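Long-range contacts in PLP-Dependent L-Arginine Hydroxylase MppP (Streptomyces wadayamensis, PDB 6C9B), which uses pyridoxal 5'-phosphate to oxidise L-arginine, acting as an oxidase rather than an oxygenase, with 4-hydroxy-2-ketoarginine and 2-ketoarginine as products: residues 82-88 and 231-237; 151-157 and 183-189. One frame throughout, in Å; residues are numbered along the deposited sequence.

Contact 1 (82-88 and 231-237); sequences GRVLSCY and GLLVFSE
Edge strand 84-87 of a seven-stranded sheet pairs with strand 231-235, Leu85 and Cys87 forming hydrogen-bonded pairs with Leu233 and Gly231. The strand directions differ by 156°, so the pairing is antiparallel and twisted. Leu85 N reaches Leu233 O at 2.8 Å in a nearly straight bond, answered by Leu233 N to Leu85 O. Where the strand pairing stops, the Arg83 guanidinium takes over: NE (3.1 Å) and NH2 (2.9 Å) grip the single atom Phe235 O side-on, and that oxygen lies in the guanidinium plane, which fixes the group's rotation. Bends at chi2 and chi3 fold the chain back to this carbonyl. Glu237 crosses Arg83 at about a right angle, its CG over one guanidinium face, 3.3 Å from NH1. Its OE1 is 3.6 Å from Arg83 NH1 but well out of plane, so that salt bridge rests on charge alone; a water at the guanidinium edge bonds to both atoms.

Phe235 CG sits between backbone N and carbonyl carbon (chi1 55°), which brings the ring to 82-85, with CE1 3.8 Å from Leu85 CD1. Arg83 O and Phe235 N are buried without a partner in the model. On the face of Val84, Ser86, Leu232 and Val234, Val84 CG2 and Val234 CG2 meet side by side at 4.1 Å beneath helix 57-71, where Glu61 and His65 hold Ser86 OG. On the opposite face Leu233 and Cys87 pack on helix 90-101. The sheet's first strand at its edge, beside a strand antiparallel to both neighbours, is characteristic of the fold-type I PLP enzyme large domain.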
loop_
_atom_site.group_PDB
_atom_site.type_symbol
_atom_site.label_atom_id
_atom_site.label_comp_id
_atom_site.label_asym_id
_atom_site.label_seq_id
_atom_site.Cartn_x
_atom_site.Cartn_y
_atom_site.Cartn_z
ATOM N N GLY B 82 -10.714 12.745 9.830
ATOM C CA GLY B 82 -9.554 12.214 10.516
ATOM C C GLY B 82 -9.818 11.008 11.392
ATOM O O GLY B 82 -8.856 10.367 11.840
ATOM N N ARG B 83 -11.085 10.679 11.650
ATOM C CA ARG B 83 -11.401 9.506 12.451
ATOM C C ARG B 83 -11.391 8.233 11.628
ATOM O O ARG B 83 -11.278 7.136 12.197
ATOM C CB ARG B 83 -12.763 9.691 13.119
ATOM C CG ARG B 83 -12.766 10.718 14.287
ATOM C CD ARG B 83 -11.913 10.262 15.478
ATOM N NE ARG B 83 -12.355 8.977 16.025
ATOM C CZ ARG B 83 -13.469 8.829 16.727
ATOM N NH1 ARG B 83 -14.246 9.874 16.990
ATOM N NH2 ARG B 83 -13.810 7.640 17.163
ATOM N N VAL B 84 -11.533 8.350 10.311
ATOM C CA VAL B 84 -11.429 7.219 9.399
ATOM C C VAL B 84 -10.214 7.489 8.525
ATOM O O VAL B 84 -10.236 8.423 7.713
ATOM C CB VAL B 84 -12.678 7.060 8.521
ATOM C CG1 VAL B 84 -12.480 5.908 7.478
ATOM C CG2 VAL B 84 -13.926 6.795 9.357
ATOM N N LEU B 85 -9.170 6.666 8.653
ATOM C CA LEU B 85 -7.961 6.840 7.856
ATOM C C LEU B 85 -8.041 5.922 6.642
ATOM O O LEU B 85 -8.098 4.696 6.797
ATOM C CB LEU B 85 -6.713 6.529 8.671
ATOM C CG LEU B 85 -6.639 7.308 9.984
ATOM C CD1 LEU B 85 -5.434 6.834 10.805
ATOM C CD2 LEU B 85 -6.553 8.769 9.713
ATOM N N SER B 86 -8.021 6.505 5.436
ATOM C CA SER B 86 -8.116 5.705 4.213
ATOM C C SER B 86 -6.716 5.254 3.810
ATOM O O SER B 86 -5.819 6.085 3.616
ATOM C CB SER B 86 -8.774 6.488 3.071
ATOM O OG SER B 86 -10.059 6.982 3.437
ATOM N N CYS B 87 -6.528 3.942 3.731
ATOM C CA CYS B 87 -5.244 3.314 3.438
ATOM C C CYS B 87 -5.314 2.624 2.082
ATOM O O CYS B 87 -6.400 2.296 1.595
ATOM C CB CYS B 87 -4.870 2.277 4.500
ATOM S SG CYS B 87 -4.913 2.986 6.176
ATOM N N TYR B 88 -4.147 2.371 1.487
ATOM C CA TYR B 88 -4.120 1.654 0.206
ATOM C C TYR B 88 -4.804 0.293 0.270
ATOM O O TYR B 88 -5.330 -0.184 -0.745
ATOM C CB TYR B 88 -2.686 1.449 -0.269
ATOM C CG TYR B 88 -1.876 2.704 -0.423
ATOM C CD1 TYR B 88 -2.265 3.700 -1.307
ATOM C CD2 TYR B 88 -0.704 2.878 0.269
ATOM C CE1 TYR B 88 -1.502 4.861 -1.469
ATOM C CE2 TYR B 88 0.071 4.005 0.093
ATOM C CZ TYR B 88 -0.341 4.989 -0.773
ATOM O OH TYR B 88 0.390 6.122 -0.940
ATOM N N GLY B 231 -8.431 0.239 2.426
ATOM C CA GLY B 231 -8.654 -0.168 3.794
ATOM C C GLY B 231 -9.008 1.078 4.586
ATOM O O GLY B 231 -8.461 2.157 4.349
ATOM N N LEU B 232 -9.983 0.938 5.489
ATOM C CA LEU B 232 -10.458 2.065 6.292
ATOM C C LEU B 232 -10.161 1.750 7.746
ATOM O O LEU B 232 -10.804 0.872 8.331
ATOM C CB LEU B 232 -11.955 2.308 6.092
ATOM C CG LEU B 232 -12.439 2.382 4.644
ATOM C CD1 LEU B 232 -13.940 2.531 4.637
ATOM C CD2 LEU B 232 -11.754 3.536 3.858
ATOM N N LEU B 233 -9.193 2.473 8.318
ATOM C CA LEU B 233 -8.738 2.262 9.691
ATOM C C LEU B 233 -9.482 3.251 10.568
ATOM O O LEU B 233 -9.278 4.466 10.454
ATOM C CB LEU B 233 -7.223 2.435 9.773
ATOM C CG LEU B 233 -6.484 2.123 11.069
ATOM C CD1 LEU B 233 -6.803 0.803 11.592
ATOM C CD2 LEU B 233 -4.961 2.256 10.831
ATOM N N VAL B 234 -10.407 2.730 11.378
ATOM C CA VAL B 234 -11.276 3.520 12.234
ATOM C C VAL B 234 -10.883 3.237 13.677
ATOM O O VAL B 234 -10.678 2.075 14.036
ATOM C CB VAL B 234 -12.765 3.176 12.000
ATOM C CG1 VAL B 234 -13.648 4.239 12.605
ATOM C CG2 VAL B 234 -13.098 2.979 10.508
ATOM N N PHE B 235 -10.735 4.285 14.496
ATOM C CA PHE B 235 -10.243 4.096 15.860
ATOM C C PHE B 235 -11.036 4.962 16.834
ATOM O O PHE B 235 -11.540 6.030 16.482
ATOM C CB PHE B 235 -8.744 4.418 15.947
ATOM C CG PHE B 235 -8.404 5.798 15.451
ATOM C CD1 PHE B 235 -8.155 6.023 14.094
ATOM C CD2 PHE B 235 -8.377 6.877 16.315
ATOM C CE1 PHE B 235 -7.870 7.283 13.646
ATOM C CE2 PHE B 235 -8.095 8.148 15.851
ATOM C CZ PHE B 235 -7.842 8.351 14.523
ATOM N N SER B 236 -11.156 4.466 18.058
ATOM C CA SER B 236 -11.760 5.225 19.143
ATOM C C SER B 236 -10.880 6.416 19.501
ATOM O O SER B 236 -9.664 6.407 19.295
ATOM C CB SER B 236 -11.969 4.316 20.359
ATOM O OG SER B 236 -10.748 3.826 20.907
ATOM N N GLU B 237 -11.514 7.463 20.041
ATOM C CA GLU B 237 -10.759 8.670 20.366
ATOM C C GLU B 237 -9.686 8.388 21.406
ATOM O O GLU B 237 -8.624 9.016 21.390
ATOM C CB GLU B 237 -11.691 9.769 20.871
ATOM C CG GLU B 237 -12.794 10.162 19.921
ATOM C CD GLU B 237 -13.396 11.511 20.280
ATOM O OE1 GLU B 237 -13.465 12.389 19.391
ATOM O OE2 GLU B 237 -13.780 11.697 21.456
HETATM O O HOH W 1 -14.669 12.656 16.528
#

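Contact 2 (151-157 and 183-189); sequences GCVFVTT and TVLALDT
The Phe154 ring has Ala186 O over one face, offset toward the rim and 4.1 Å from Phe154 CG, with Thr156 OG1 of its own strand, hydrogen-bonded to Thr114 OG1, at the edge, in plane. With CG anti to the backbone N (chi1 -168°), the ring lies along the neighbouring strand: CD2 is 3.6 Å from Ala186 CB, and CE1 is 3.7 Å from Asp188 CB, which approaches obliquely. The Asp188 carboxylate is turned 76° from the ring plane. Cys152 SG continues this row, 3.9 Å from Ala186 CB, and helix 90-101 packs over the same face through Met94 and Leu97 on Phe154.

On the opposite face Val155 CB meets Leu187 CD2 at 4.0 Å, and Leu185 CD1 approaches Val153 O; Val155 and Leu185 both rest on Leu174 of helix 168-181. The strand directions differ by only 19°, and six backbone bonds alternate in the parallel pattern, among them Val155 N to Ala186 O at 2.9 Å. Asp188 OD1 bonds to Ser190 N, while OD2 lies near N1 of the PLP-modified lysine at position 221. This is a beta-alpha-beta crossover with an aspartate of its second strand near the pyridine nitrogen, consistent with fold-type I PLP enzymes.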
loop_
_atom_site.group_PDB
_atom_site.type_symbol
_atom_site.label_atom_id
_atom_site.label_comp_id
_atom_site.label_asym_id
_atom_site.label_seq_id
_atom_site.Cartn_x
_atom_site.Cartn_y
_atom_site.Cartn_z
ATOM N N GLY B 151 -2.800 -7.328 25.418
ATOM C CA GLY B 151 -3.115 -5.918 25.300
ATOM C C GLY B 151 -4.163 -5.622 24.245
ATOM O O GLY B 151 -4.623 -4.474 24.123
ATOM N N CYS B 152 -4.515 -6.645 23.462
ATOM C CA CYS B 152 -5.419 -6.508 22.326
ATOM C C CYS B 152 -6.036 -7.867 22.068
ATOM O O CYS B 152 -5.360 -8.891 22.199
ATOM C CB CYS B 152 -4.683 -6.026 21.079
ATOM S SG CYS B 152 -5.668 -5.887 19.611
ATOM N N VAL B 153 -7.323 -7.848 21.752
ATOM C CA VAL B 153 -8.068 -8.997 21.238
ATOM C C VAL B 153 -8.452 -8.638 19.821
ATOM O O VAL B 153 -9.015 -7.563 19.593
ATOM C CB VAL B 153 -9.324 -9.277 22.082
ATOM C CG1 VAL B 153 -10.140 -10.401 21.465
ATOM C CG2 VAL B 153 -8.961 -9.622 23.523
ATOM N N PHE B 154 -8.101 -9.499 18.865
ATOM C CA PHE B 154 -8.299 -9.213 17.444
ATOM C C PHE B 154 -9.244 -10.248 16.844
ATOM O O PHE B 154 -8.945 -11.453 16.871
ATOM C CB PHE B 154 -6.966 -9.232 16.714
ATOM C CG PHE B 154 -7.030 -8.664 15.324
ATOM C CD1 PHE B 154 -7.690 -9.345 14.304
ATOM C CD2 PHE B 154 -6.416 -7.492 15.027
ATOM C CE1 PHE B 154 -7.738 -8.809 13.022
ATOM C CE2 PHE B 154 -6.451 -6.973 13.751
ATOM C CZ PHE B 154 -7.131 -7.631 12.758
ATOM N N VAL B 155 -10.359 -9.780 16.267
ATOM C CA VAL B 155 -11.374 -10.669 15.705
ATOM C C VAL B 155 -11.655 -10.274 14.262
ATOM O O VAL B 155 -11.964 -9.112 13.970
ATOM C CB VAL B 155 -12.686 -10.643 16.510
ATOM C CG1 VAL B 155 -13.739 -11.590 15.864
ATOM C CG2 VAL B 155 -12.447 -11.055 17.949
ATOM N N THR B 156 -11.542 -11.244 13.369
ATOM C CA THR B 156 -11.957 -11.095 11.984
ATOM C C THR B 156 -13.413 -11.533 11.898
ATOM O O THR B 156 -13.742 -12.664 12.281
ATOM C CB THR B 156 -11.066 -11.970 11.110
ATOM O OG1 THR B 156 -9.689 -11.671 11.383
ATOM C CG2 THR B 156 -11.353 -11.756 9.621
ATOM N N THR B 157 -14.296 -10.640 11.439
ATOM C CA THR B 157 -15.719 -10.981 11.372
ATOM C C THR B 157 -16.393 -10.246 10.224
ATOM O O THR B 157 -16.297 -9.016 10.118
ATOM C CB THR B 157 -16.449 -10.687 12.690
ATOM O OG1 THR B 157 -17.839 -10.999 12.511
ATOM C CG2 THR B 157 -16.301 -9.211 13.125
ATOM N N THR B 183 -8.268 -3.360 27.605
ATOM C CA THR B 183 -7.749 -4.030 26.427
ATOM C C THR B 183 -8.266 -3.344 25.154
ATOM O O THR B 183 -9.400 -2.869 25.120
ATOM C CB THR B 183 -8.218 -5.491 26.446
ATOM O OG1 THR B 183 -8.107 -6.019 27.770
ATOM C CG2 THR B 183 -7.406 -6.361 25.514
ATOM N N VAL B 184 -7.447 -3.341 24.103
ATOM C CA VAL B 184 -7.901 -2.884 22.787
ATOM C C VAL B 184 -8.701 -4.000 22.123
ATOM O O VAL B 184 -8.228 -5.135 22.031
ATOM C CB VAL B 184 -6.713 -2.490 21.888
ATOM C CG1 VAL B 184 -7.211 -2.088 20.520
ATOM C CG2 VAL B 184 -5.903 -1.341 22.491
ATOM N N LEU B 185 -9.897 -3.683 21.637
ATOM C CA LEU B 185 -10.657 -4.609 20.793
ATOM C C LEU B 185 -10.477 -4.172 19.341
ATOM O O LEU B 185 -10.835 -3.047 18.989
ATOM C CB LEU B 185 -12.138 -4.629 21.174
ATOM C CG LEU B 185 -13.045 -5.567 20.350
ATOM C CD1 LEU B 185 -12.506 -6.955 20.300
ATOM C CD2 LEU B 185 -14.419 -5.552 20.971
ATOM N N ALA B 186 -9.925 -5.055 18.511
ATOM C CA ALA B 186 -9.667 -4.764 17.107
ATOM C C ALA B 186 -10.478 -5.712 16.257
ATOM O O ALA B 186 -10.496 -6.911 16.528
ATOM C CB ALA B 186 -8.195 -4.923 16.761
ATOM N N LEU B 187 -11.123 -5.180 15.219
ATOM C CA LEU B 187 -11.942 -5.974 14.332
ATOM C C LEU B 187 -11.459 -5.793 12.906
ATOM O O LEU B 187 -11.141 -4.673 12.496
ATOM C CB LEU B 187 -13.418 -5.566 14.381
ATOM C CG LEU B 187 -14.109 -5.549 15.729
ATOM C CD1 LEU B 187 -15.548 -5.141 15.500
ATOM C CD2 LEU B 187 -14.001 -6.898 16.372
ATOM N N ASP B 188 -11.406 -6.901 12.156
ATOM C CA ASP B 188 -11.162 -6.875 10.711
ATOM C C ASP B 188 -12.457 -7.319 10.040
ATOM O O ASP B 188 -12.876 -8.473 10.186
ATOM C CB ASP B 188 -9.994 -7.785 10.336
ATOM C CG ASP B 188 -9.775 -7.888 8.839
ATOM O OD1 ASP B 188 -10.728 -7.661 8.045
ATOM O OD2 ASP B 188 -8.642 -8.230 8.444
ATOM N N THR B 189 -13.083 -6.407 9.305
ATOM C CA THR B 189 -14.438 -6.614 8.776
ATOM C C THR B 189 -14.473 -6.616 7.247
ATOM O O THR B 189 -15.473 -6.230 6.632
ATOM C CB THR B 189 -15.379 -5.557 9.353
ATOM O OG1 THR B 189 -14.888 -4.251 9.059
ATOM C CG2 THR B 189 -15.457 -5.701 10.882
#

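Both contacts belong to the same seven-stranded sheet, their centres about 15 Å apart. Strand 212-218 lies between them, pairing with 231-235 on one side and 184-188 on the other. Contact 1 joins the sheet's edge antiparallel, across 142 intervening residues; it is mostly buried (10 of 14 residues) but reaches solvent at Gly82 and Glu237, and a charged side-chain pair and a bridging water supplement its backbone bonds. Contact 2 lies in the parallel interior and closes over a single helix; 13 of its 14 residues are buried, and its side-chain contacts are largely apolar. Helix 90-101 covers one face of both. Contact 2 comes near the cofactor through Asp188; contact 1 lies away from the annotated sites.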